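Local structure of flavodoxin (Bacillus cereus, 6GAQ) at residues A26-V31 against E138-C143; I59-Y64 against T110-R115. The protein binds flavin mononucleotide and transfers electrons, probably serving as a low-potential donor to a number of redox enzymes. All blocks are in the same frame, centred on the assembly; numbering follows the deposited sequence.

Contact 1: residues A26-V31 against E138-C143; sequences ADLIKV and EDVEKC. With CA (calcium ion), chain D; CA (calcium ion), chain E.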
loop_
_atom_site.group_PDB
_atom_site.type_symbol
_atom_site.label_atom_id
_atom_site.label_comp_id
_atom_site.label_asym_id
_atom_site.label_seq_id
_atom_site.Cartn_x
_atom_site.Cartn_y
_atom_site.Cartn_z
ATOM N N ALA A 26 -2.937 -0.800 7.439
ATOM C CA ALA A 26 -4.053 -0.655 6.512
ATOM C C ALA A 26 -5.316 -0.203 7.235
ATOM O O ALA A 26 -6.101 0.586 6.694
ATOM C CB ALA A 26 -4.296 -1.972 5.776
ATOM N N ASP A 27 -5.525 -0.687 8.462
ATOM C CA ASP A 27 -6.702 -0.285 9.226
ATOM C C ASP A 27 -6.641 1.191 9.600
ATOM O O ASP A 27 -7.656 1.897 9.534
ATOM C CB ASP A 27 -6.836 -1.150 10.478
ATOM C CG ASP A 27 -7.175 -2.592 10.158
ATOM O OD1 ASP A 27 -7.752 -2.841 9.079
ATOM O OD2 ASP A 27 -6.865 -3.477 10.984
ATOM N N LEU A 28 -5.461 1.676 9.995
ATOM C CA LEU A 28 -5.326 3.080 10.367
ATOM C C LEU A 28 -5.566 3.994 9.172
ATOM O O LEU A 28 -6.242 5.021 9.292
ATOM C CB LEU A 28 -3.944 3.333 10.969
ATOM C CG LEU A 28 -3.664 2.726 12.346
ATOM C CD1 LEU A 28 -2.171 2.697 12.626
ATOM C CD2 LEU A 28 -4.397 3.494 13.434
ATOM N N ILE A 29 -5.026 3.632 8.006
ATOM C CA ILE A 29 -5.184 4.472 6.822
ATOM C C ILE A 29 -6.647 4.539 6.400
ATOM O O ILE A 29 -7.145 5.602 6.009
ATOM C CB ILE A 29 -4.286 3.957 5.683
ATOM C CG1 ILE A 29 -2.815 4.023 6.096
ATOM C CG2 ILE A 29 -4.518 4.757 4.410
ATOM C CD1 ILE A 29 -1.896 3.221 5.205
ATOM N N LYS A 30 -7.360 3.411 6.478
ATOM C CA LYS A 30 -8.765 3.394 6.082
ATOM C C LYS A 30 -9.601 4.318 6.958
ATOM O O LYS A 30 -10.467 5.046 6.457
ATOM C CB LYS A 30 -9.313 1.967 6.143
ATOM C CG LYS A 30 -10.828 1.898 6.248
ATOM C CD LYS A 30 -11.336 0.469 6.174
ATOM C CE LYS A 30 -12.846 0.424 6.330
ATOM N NZ LYS A 30 -13.515 1.404 5.430
ATOM N N VAL A 31 -9.354 4.301 8.269
ATOM C CA VAL A 31 -10.143 5.116 9.189
ATOM C C VAL A 31 -9.950 6.599 8.895
ATOM O O VAL A 31 -10.911 7.379 8.905
ATOM C CB VAL A 31 -9.784 4.765 10.645
ATOM C CG1 VAL A 31 -10.272 5.839 11.587
ATOM C CG2 VAL A 31 -10.377 3.416 11.022
ATOM N N GLU A 138 4.293 7.885 17.629
ATOM C CA GLU A 138 4.798 8.461 16.387
ATOM C C GLU A 138 4.614 7.541 15.187
ATOM O O GLU A 138 4.687 8.017 14.049
ATOM C CB GLU A 138 6.272 8.851 16.531
ATOM C CG GLU A 138 7.128 7.876 17.308
ATOM C CD GLU A 138 8.444 8.492 17.745
ATOM O OE1 GLU A 138 9.393 7.735 18.031
ATOM O OE2 GLU A 138 8.527 9.737 17.802
ATOM N N ASP A 139 4.375 6.245 15.403
ATOM C CA ASP A 139 3.978 5.389 14.289
ATOM C C ASP A 139 2.540 5.668 13.876
ATOM O O ASP A 139 2.229 5.721 12.680
ATOM C CB ASP A 139 4.144 3.916 14.657
ATOM C CG ASP A 139 5.466 3.342 14.193
ATOM O OD1 ASP A 139 5.585 2.101 14.143
ATOM O OD2 ASP A 139 6.387 4.128 13.884
ATOM N N VAL A 140 1.651 5.844 14.855
ATOM C CA VAL A 140 0.268 6.205 14.557
ATOM C C VAL A 140 0.212 7.562 13.867
ATOM O O VAL A 140 -0.592 7.778 12.952
ATOM C CB VAL A 140 -0.575 6.186 15.847
ATOM C CG1 VAL A 140 -1.999 6.643 15.567
ATOM C CG2 VAL A 140 -0.564 4.796 16.464
ATOM N N GLU A 141 1.072 8.493 14.286
ATOM C CA GLU A 141 1.106 9.803 13.647
ATOM C C GLU A 141 1.745 9.738 12.266
ATOM O O GLU A 141 1.420 10.557 11.399
ATOM C CB GLU A 141 1.845 10.802 14.536
ATOM C CG GLU A 141 1.006 11.325 15.692
ATOM C CD GLU A 141 1.436 12.702 16.152
ATOM O OE1 GLU A 141 2.654 12.922 16.320
ATOM O OE2 GLU A 141 0.555 13.567 16.343
ATOM N N LYS A 142 2.652 8.784 12.041
ATOM C CA LYS A 142 3.188 8.579 10.700
ATOM C C LYS A 142 2.092 8.129 9.743
ATOM O O LYS A 142 1.975 8.645 8.624
ATOM C CB LYS A 142 4.325 7.554 10.735
ATOM C CG LYS A 142 5.692 8.145 11.042
ATOM C CD LYS A 142 6.691 7.060 11.422
ATOM C CE LYS A 142 7.223 6.337 10.194
ATOM N NZ LYS A 142 8.250 5.319 10.554
ATOM N N CYS A 143 1.274 7.163 10.171
ATOM C CA CYS A 143 0.163 6.710 9.340
ATOM C C CYS A 143 -0.876 7.810 9.160
ATOM O O CYS A 143 -1.443 7.963 8.072
ATOM C CB CYS A 143 -0.479 5.467 9.956
ATOM S SG CYS A 143 0.657 4.094 10.258
HETATM CA CA CA D . 9.041 5.297 17.804
HETATM CA CA CA E . 6.730 0.361 15.274
HETATM O O HOH W 1 8.543 5.039 15.394
HETATM O O HOH W 2 7.475 -1.509 16.699
#

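Contact 2: residues I59-Y64 against T110-R115; sequences IILGSY and TIFEER. With FMN (flavin mononucleotide), chain C.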
loop_
_atom_site.group_PDB
_atom_site.type_symbol
_atom_site.label_atom_id
_atom_site.label_comp_id
_atom_site.label_asym_id
_atom_site.label_seq_id
_atom_site.Cartn_x
_atom_site.Cartn_y
_atom_site.Cartn_z
ATOM N N ILE A 59 -5.843 4.083 -5.364
ATOM C CA ILE A 59 -5.412 2.742 -4.986
ATOM C C ILE A 59 -4.191 2.863 -4.086
ATOM O O ILE A 59 -3.205 3.507 -4.455
ATOM C CB ILE A 59 -5.080 1.872 -6.215
ATOM C CG1 ILE A 59 -6.319 1.670 -7.089
ATOM C CG2 ILE A 59 -4.508 0.532 -5.776
ATOM C CD1 ILE A 59 -6.035 1.744 -8.571
ATOM N N ILE A 60 -4.249 2.241 -2.912
ATOM C CA ILE A 60 -3.134 2.238 -1.971
ATOM C C ILE A 60 -2.734 0.791 -1.733
ATOM O O ILE A 60 -3.503 0.013 -1.153
ATOM C CB ILE A 60 -3.487 2.936 -0.652
ATOM C CG1 ILE A 60 -3.994 4.355 -0.913
ATOM C CG2 ILE A 60 -2.273 2.977 0.263
ATOM C CD1 ILE A 60 -4.271 5.139 0.351
ATOM N N LEU A 61 -1.536 0.425 -2.176
ATOM C CA LEU A 61 -1.007 -0.909 -1.951
ATOM C C LEU A 61 -0.165 -0.934 -0.682
ATOM O O LEU A 61 0.405 0.079 -0.269
ATOM C CB LEU A 61 -0.168 -1.376 -3.142
ATOM C CG LEU A 61 -0.837 -1.362 -4.519
ATOM C CD1 LEU A 61 0.074 -1.994 -5.560
ATOM C CD2 LEU A 61 -2.180 -2.073 -4.476
ATOM N N GLY A 62 -0.093 -2.109 -0.065
ATOM C CA GLY A 62 0.695 -2.285 1.138
ATOM C C GLY A 62 1.227 -3.695 1.271
ATOM O O GLY A 62 0.509 -4.661 1.000
ATOM N N SER A 63 2.484 -3.834 1.681
ATOM C CA SER A 63 3.080 -5.156 1.794
ATOM C C SER A 63 4.269 -5.101 2.739
ATOM O O SER A 63 4.994 -4.104 2.792
ATOM C CB SER A 63 3.523 -5.691 0.427
ATOM O OG SER A 63 4.466 -6.740 0.572
ATOM N N TYR A 64 4.453 -6.184 3.485
ATOM C CA TYR A 64 5.667 -6.358 4.261
ATOM C C TYR A 64 6.783 -6.880 3.363
ATOM O O TYR A 64 6.550 -7.348 2.245
ATOM C CB TYR A 64 5.431 -7.309 5.436
ATOM C CG TYR A 64 5.109 -8.737 5.047
ATOM C CD1 TYR A 64 3.858 -9.081 4.548
ATOM C CD2 TYR A 64 6.051 -9.745 5.195
ATOM C CE1 TYR A 64 3.560 -10.385 4.198
ATOM C CE2 TYR A 64 5.760 -11.052 4.848
ATOM C CZ TYR A 64 4.515 -11.366 4.353
ATOM O OH TYR A 64 4.226 -12.667 4.007
ATOM N N THR A 110 9.434 0.147 -2.273
ATOM C CA THR A 110 10.056 0.587 -3.518
ATOM C C THR A 110 9.606 -0.271 -4.694
ATOM O O THR A 110 9.367 0.246 -5.791
ATOM C CB THR A 110 11.578 0.553 -3.386
ATOM O OG1 THR A 110 11.974 1.206 -2.173
ATOM C CG2 THR A 110 12.234 1.247 -4.573
ATOM N N ILE A 111 9.483 -1.584 -4.479
ATOM C CA ILE A 111 9.114 -2.492 -5.563
ATOM C C ILE A 111 7.739 -2.136 -6.113
ATOM O O ILE A 111 7.558 -1.970 -7.326
ATOM C CB ILE A 111 9.164 -3.952 -5.078
ATOM C CG1 ILE A 111 10.602 -4.353 -4.741
ATOM C CG2 ILE A 111 8.572 -4.881 -6.125
ATOM C CD1 ILE A 111 10.711 -5.665 -3.995
ATOM N N PHE A 112 6.747 -2.013 -5.229
ATOM C CA PHE A 112 5.394 -1.708 -5.680
ATOM C C PHE A 112 5.290 -0.298 -6.243
ATOM O O PHE A 112 4.445 -0.040 -7.109
ATOM C CB PHE A 112 4.401 -1.899 -4.534
ATOM C CG PHE A 112 4.001 -3.328 -4.316
ATOM C CD1 PHE A 112 3.148 -3.963 -5.204
ATOM C CD2 PHE A 112 4.479 -4.038 -3.229
ATOM C CE1 PHE A 112 2.778 -5.280 -5.009
ATOM C CE2 PHE A 112 4.112 -5.355 -3.029
ATOM C CZ PHE A 112 3.261 -5.976 -3.920
ATOM N N GLU A 113 6.131 0.625 -5.774
ATOM C CA GLU A 113 6.099 1.983 -6.307
ATOM C C GLU A 113 6.585 2.018 -7.750
ATOM O O GLU A 113 6.008 2.720 -8.589
ATOM C CB GLU A 113 6.936 2.912 -5.432
ATOM C CG GLU A 113 6.118 3.710 -4.433
ATOM C CD GLU A 113 6.978 4.488 -3.460
ATOM O OE1 GLU A 113 6.908 4.202 -2.249
ATOM O OE2 GLU A 113 7.723 5.386 -3.906
ATOM N N GLU A 114 7.645 1.267 -8.058
ATOM C CA GLU A 114 8.123 1.203 -9.436
ATOM C C GLU A 114 7.102 0.529 -10.340
ATOM O O GLU A 114 6.862 0.986 -11.463
ATOM C CB GLU A 114 9.458 0.462 -9.498
ATOM C CG GLU A 114 10.588 1.136 -8.741
ATOM C CD GLU A 114 11.774 0.215 -8.534
ATOM O OE1 GLU A 114 11.670 -0.978 -8.893
ATOM O OE2 GLU A 114 12.809 0.680 -8.014
ATOM N N ARG A 115 6.486 -0.556 -9.865
ATOM C CA ARG A 115 5.527 -1.285 -10.687
ATOM C C ARG A 115 4.310 -0.428 -11.013
ATOM O O ARG A 115 3.847 -0.410 -12.159
ATOM C CB ARG A 115 5.108 -2.576 -9.983
ATOM C CG ARG A 115 3.874 -3.241 -10.573
ATOM C CD ARG A 115 4.111 -3.704 -12.004
ATOM N NE ARG A 115 4.719 -5.030 -12.065
ATOM C CZ ARG A 115 5.865 -5.300 -12.684
ATOM N NH1 ARG A 115 6.532 -4.333 -13.299
ATOM N NH2 ARG A 115 6.343 -6.537 -12.689
HETATM N N1 FMN C . 12.037 -6.474 6.785
HETATM C C2 FMN C . 12.645 -5.628 5.879
HETATM O O2 FMN C . 12.436 -4.418 5.935
HETATM N N3 FMN C . 13.486 -6.136 4.910
HETATM C C4 FMN C . 13.724 -7.494 4.841
HETATM O O4 FMN C . 14.472 -7.946 3.976
HETATM C C4A FMN C . 13.114 -8.348 5.752
HETATM N N5 FMN C . 13.350 -9.705 5.686
HETATM C C5A FMN C . 12.745 -10.552 6.590
HETATM C C6 FMN C . 12.986 -11.919 6.520
HETATM C C7 FMN C . 12.381 -12.780 7.427
HETATM C C7M FMN C . 12.644 -14.255 7.347
HETATM C C8 FMN C . 11.533 -12.271 8.406
HETATM C C8M FMN C . 10.877 -13.195 9.389
HETATM C C9 FMN C . 11.293 -10.903 8.475
HETATM C C9A FMN C . 11.897 -10.040 7.568
HETATM N N10 FMN C . 11.651 -8.681 7.629
HETATM C C10 FMN C . 12.267 -7.834 6.727
HETATM C "C1'" FMN C . 10.752 -8.116 8.693
HETATM C "C2'" FMN C . 9.275 -8.048 8.321
HETATM O "O2'" FMN C . 9.097 -7.276 7.155
HETATM C "C3'" FMN C . 8.529 -7.413 9.492
HETATM O "O3'" FMN C . 8.448 -8.342 10.551
HETATM C "C4'" FMN C . 7.130 -6.915 9.137
HETATM O "O4'" FMN C . 6.718 -5.987 10.117
HETATM C "C5'" FMN C . 6.096 -8.034 9.059
HETATM O "O5'" FMN C . 4.862 -7.460 8.685
HETATM P P FMN C . 3.476 -8.279 8.771
HETATM O O1P FMN C . 3.038 -8.336 10.213
HETATM O O2P FMN C . 2.422 -7.569 7.957
HETATM O O3P FMN C . 3.672 -9.682 8.248
#

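Contact 1: residues A26-V31 against E138-C143
Leu-28 overlaps Cys-143 along one flank, its CD1 methyl 3.9 Å from the thiol SG and its CB 4.2 Å from the CB of Cys-143. The pair joins helix 21-35 to helix 137-152, the two helices that pack side by side on one face of the five-stranded parallel sheet in the flavodoxin-like alpha/beta/alpha sandwich. A chi1 of -56° swings SG of Cys-143 away from its carbonyl carbon, onto the flank that meets CD1 of Leu-28. The second methyl of Leu-28, CD2, only grazes CG1 of Val-140, at 4.5 Å, where the pairing comes out to the solvent-facing side. Toward the sheet the interface deepens: Cys-143 rests on Leu-128 and Ile-130 of strand 122-131, while Ile-29, on the neighbouring helix, packs on Ile-13 and Phe-95. Away from this pairing, the first turn of helix 137-152 carries acidic ligands for two calcium ions. Glu-138 gives OE1 to one, which Asp-136 also binds; Asp-139 gives OD1 to the other at 2.4 Å, alongside the backbone oxygens of Glu-131 and Ala-133. The two carboxylate oxygens of Asp-139 divide their work: while OD1 binds metal, OD2 accepts a hydrogen bond of 2.8 Å from the water that lies 2.5 Å from the calcium ion of Glu-138.

Contact 2: residues I59-Y64 against T110-R115
Phe-112 lays its ring across Leu-61 and Ser-63, where helix 107-117 lies over central strand 58-63 of the flavodoxin fold, a parallel sheet sandwiched by helices. The tight part is small and buried. CD1 of Leu-61 lies 3.7 Å from CD1 of Phe-112, the side chains crossing at about a right angle, and CB of Ser-63 lies 3.5 Å from CE2 of Phe-112. A chi1 of -81° sets CG of Phe-112 beside the backbone N and carries the ring toward the strand, where its para-related CD1 and CE2 corners meet Leu-61 and Ser-63 obliquely. Ala-75, Phe-78 and His-79 of helix 73-81 and Val-94 of the next strand also pack against the ring. The solvent side is looser, with Glu-114 exposed. Partly exposed Arg-115 forms a salt bridge through NH1 to Glu-118 and a hydrogen bond through NE to His-79 O. Beyond the strand end, O3P of the flavin mononucleotide sits 3.6 Å above one face of the Tyr-64 ring, toward the rim, and the Tyr-64 OH is hydrogen-bonded to Glu-74. Beside the packed CB, OG of Ser-63 donates to the carbonyl O of Tyr-64 at 2.7 Å, tilted 22° from the carbonyl plane.

Contact 1 and contact 2 lie on opposite faces of the same sheet, their centres 16 Å apart, and both segments of contact 2 fall between those of contact 1 in the sequence. The pairing of 59-64 with 110-115 is strand against helix, and all of its touching residues are buried; that of 26-31 with 138-143 is helix against helix, partly buried. Both rest on apolar packing, but calcium ligands flank contact 1 and the cofactor phosphate contact 2. Strand 91-98 is packed from both sides, Phe-95 by Ile-29 and Val-94 by Phe-112. The contacts meet on the face of contact 1, where Ile-60, turned away from helix 107-117, puts CD1 4.1 Å from CG2 of Ile-29.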